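PDB 3C85: putative glutathione-regulated potassium-efflux system protein KefB from Vibrio parahaemolyticus RIMD 2210633, which probably serves as a potassium-efflux antiporter of the CPA2 family, the part studied here being its nucleotide-binding TrkA-N domain, which can hold AMP. Local coordinates for residues A[121-124]-A[125-129]. Numbering follows the deposited sequence. Where two conformers were deposited one is given.
Sequences TALE and QLQRR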
loop_
_atom_site.group_PDB
_atom_site.type_symbol
_atom_site.label_atom_id
_atom_site.label_comp_id
_atom_site.label_asym_id
_atom_site.label_seq_id
_atom_site.Cartn_x
_atom_site.Cartn_y
_atom_site.Cartn_z
ATOM N N THR A 121 -17.104 13.021 2.721
ATOM C CA THR A 121 -17.497 14.342 3.264
ATOM C C THR A 121 -16.460 15.438 2.945
ATOM O O THR A 121 -16.831 16.543 2.548
ATOM C CB THR A 121 -17.797 14.234 4.776
ATOM O OG1 THR A 121 -18.804 13.229 4.945
ATOM C CG2 THR A 121 -18.310 15.565 5.381
ATOM N N ALA A 122 -15.176 15.105 3.040
ATOM C CA ALA A 122 -14.114 16.031 2.652
ATOM C C ALA A 122 -14.234 16.436 1.202
ATOM O O ALA A 122 -14.073 17.597 0.898
ATOM C CB ALA A 122 -12.750 15.445 2.902
ATOM N N LEU A 123 -14.491 15.476 0.313
ATOM C CA LEU A 123 -14.697 15.755 -1.106
ATOM C C LEU A 123 -15.849 16.745 -1.340
ATOM O O LEU A 123 -15.716 17.688 -2.129
ATOM C CB LEU A 123 -14.918 14.452 -1.867
ATOM C CG LEU A 123 -15.388 14.484 -3.330
ATOM C CD1 LEU A 123 -14.311 15.021 -4.250
ATOM C CD2 LEU A 123 -15.808 13.090 -3.741
ATOM N N GLU A 124 -16.974 16.525 -0.657
ATOM C CA GLU A 124 -18.111 17.460 -0.716
ATOM C C GLU A 124 -17.732 18.886 -0.284
ATOM O O GLU A 124 -18.187 19.878 -0.879
ATOM C CB GLU A 124 -19.263 16.951 0.168
ATOM C CG GLU A 124 -19.912 15.669 -0.359
ATOM C CD GLU A 124 -21.033 15.114 0.543
ATOM O OE1 GLU A 124 -21.276 15.719 1.617
ATOM O OE2 GLU A 124 -21.677 14.086 0.173
ATOM N N GLN A 125 -16.903 18.998 0.753
ATOM C CA GLN A 125 -16.528 20.317 1.250
ATOM C C GLN A 125 -15.694 21.039 0.202
ATOM O O GLN A 125 -15.892 22.227 -0.055
ATOM C CB GLN A 125 -15.778 20.212 2.584
ATOM C CG GLN A 125 -16.640 19.819 3.758
ATOM C CD GLN A 125 -17.855 20.723 3.915
ATOM O OE1 GLN A 125 -17.743 21.946 3.899
ATOM N NE2 GLN A 125 -19.022 20.117 4.082
ATOM N N LEU A 126 -14.790 20.297 -0.424
ATOM C CA LEU A 126 -13.905 20.825 -1.453
ATOM C C LEU A 126 -14.686 21.246 -2.692
ATOM O O LEU A 126 -14.333 22.222 -3.355
ATOM C CB LEU A 126 -12.903 19.737 -1.810
ATOM C CG LEU A 126 -11.630 19.971 -2.612
ATOM C CD1 LEU A 126 -10.758 21.062 -2.008
ATOM C CD2 LEU A 126 -10.874 18.651 -2.648
ATOM N N GLN A 127 -15.739 20.495 -3.003
ATOM C CA GLN A 127 -16.614 20.797 -4.139
ATOM C C GLN A 127 -17.483 22.027 -3.921
ATOM O O GLN A 127 -17.740 22.813 -4.854
ATOM C CB GLN A 127 -17.490 19.607 -4.467
ATOM C CG GLN A 127 -16.695 18.519 -5.099
ATOM C CD GLN A 127 -17.442 17.223 -5.182
ATOM O OE1 GLN A 127 -17.104 16.384 -5.999
ATOM N NE2 GLN A 127 -18.451 17.039 -4.325
ATOM N N ARG A 128 -17.928 22.231 -2.694
ATOM C CA ARG A 128 -18.745 23.402 -2.494
ATOM C C ARG A 128 -17.969 24.712 -2.292
ATOM O O ARG A 128 -18.565 25.796 -2.284
ATOM C CB ARG A 128 -19.883 23.150 -1.510
ATOM C CG ARG A 128 -19.524 22.961 -0.108
ATOM C CD ARG A 128 -20.767 22.483 0.623
ATOM N NE ARG A 128 -20.848 23.083 1.951
ATOM C CZ ARG A 128 -21.562 24.164 2.243
ATOM N NH1 ARG A 128 -22.288 24.768 1.305
ATOM N NH2 ARG A 128 -21.563 24.638 3.488
ATOM N N ARG A 129 -16.644 24.606 -2.176
ATOM C CA ARG A 129 -15.753 25.770 -2.279
ATOM C C ARG A 129 -15.197 25.934 -3.692
ATOM O O ARG A 129 -14.295 26.733 -3.894
ATOM C CB ARG A 129 -14.588 25.668 -1.286
ATOM C CG ARG A 129 -14.877 26.265 0.090
ATOM C CD ARG A 129 -15.586 25.274 0.977
ATOM N NE ARG A 129 -16.207 25.888 2.155
ATOM C CZ ARG A 129 -16.848 25.173 3.081
ATOM N NH1 ARG A 129 -16.926 23.847 2.939
ATOM N NH2 ARG A 129 -17.390 25.764 4.143
#
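Thr121 meets Gln125 one turn further along helix 116-128, its O taking the N-H of Gln125 N at 3.0 Å. The Gln125 side chain passes close to the same carbonyl: CG lies anti to the carbonyl carbon of its own residue (chi1 -72°), which puts it 3.5 Å from Thr121 O. The bend at chi2 then redirects the amide end, and the side chain touches Pro94 and Trp97 of helix 94-98. The hydroxyl of Thr121 turns back instead, hydrogen-bonding through OG1 to OE1 of Gln117. Ala122 O accepts from Leu126 N at 3.1 Å, the straightest of the four backbone bonds with an N-H...O angle of 158°. Leu126 CB rests 3.6 Å from Ala122 O, while the Leu126 side chain joins that of Leu123 on Ile135 of strand 134-139. Leu123 O receives the N-H of Gln127 N at 2.9 Å, and the Gln127 chain then passes closely over this oxygen, with Gln127 CG 3.2 Å from Leu123 O. Because Leu123 holds CG anti to its backbone N (chi1 170°), its branched end lies beside the outer part of the Gln127 side chain, the two crossing at a slant. Glu124 closes the series, its O bonded to Arg128 N at 3.0 Å and also brushed by the aliphatic CG of Arg128. Four successive i to i+4 backbone bonds thus continue the alpha helix through 121-128. Leu123 and Leu126 turn their hydrophobic side chains to the parallel sheet, touching Leu111 and Val109, respectively, on strand 108-111, whereas Glu124, Gln127 and Arg128 are exposed. Ala122 lies near Ala91, a residue of the AMP site, which holds no ligand in this chain. Helix 116-128 is the crossover between strands 108-111 and 134-139, a right-handed beta-alpha-beta unit of a Rossmann-type fold.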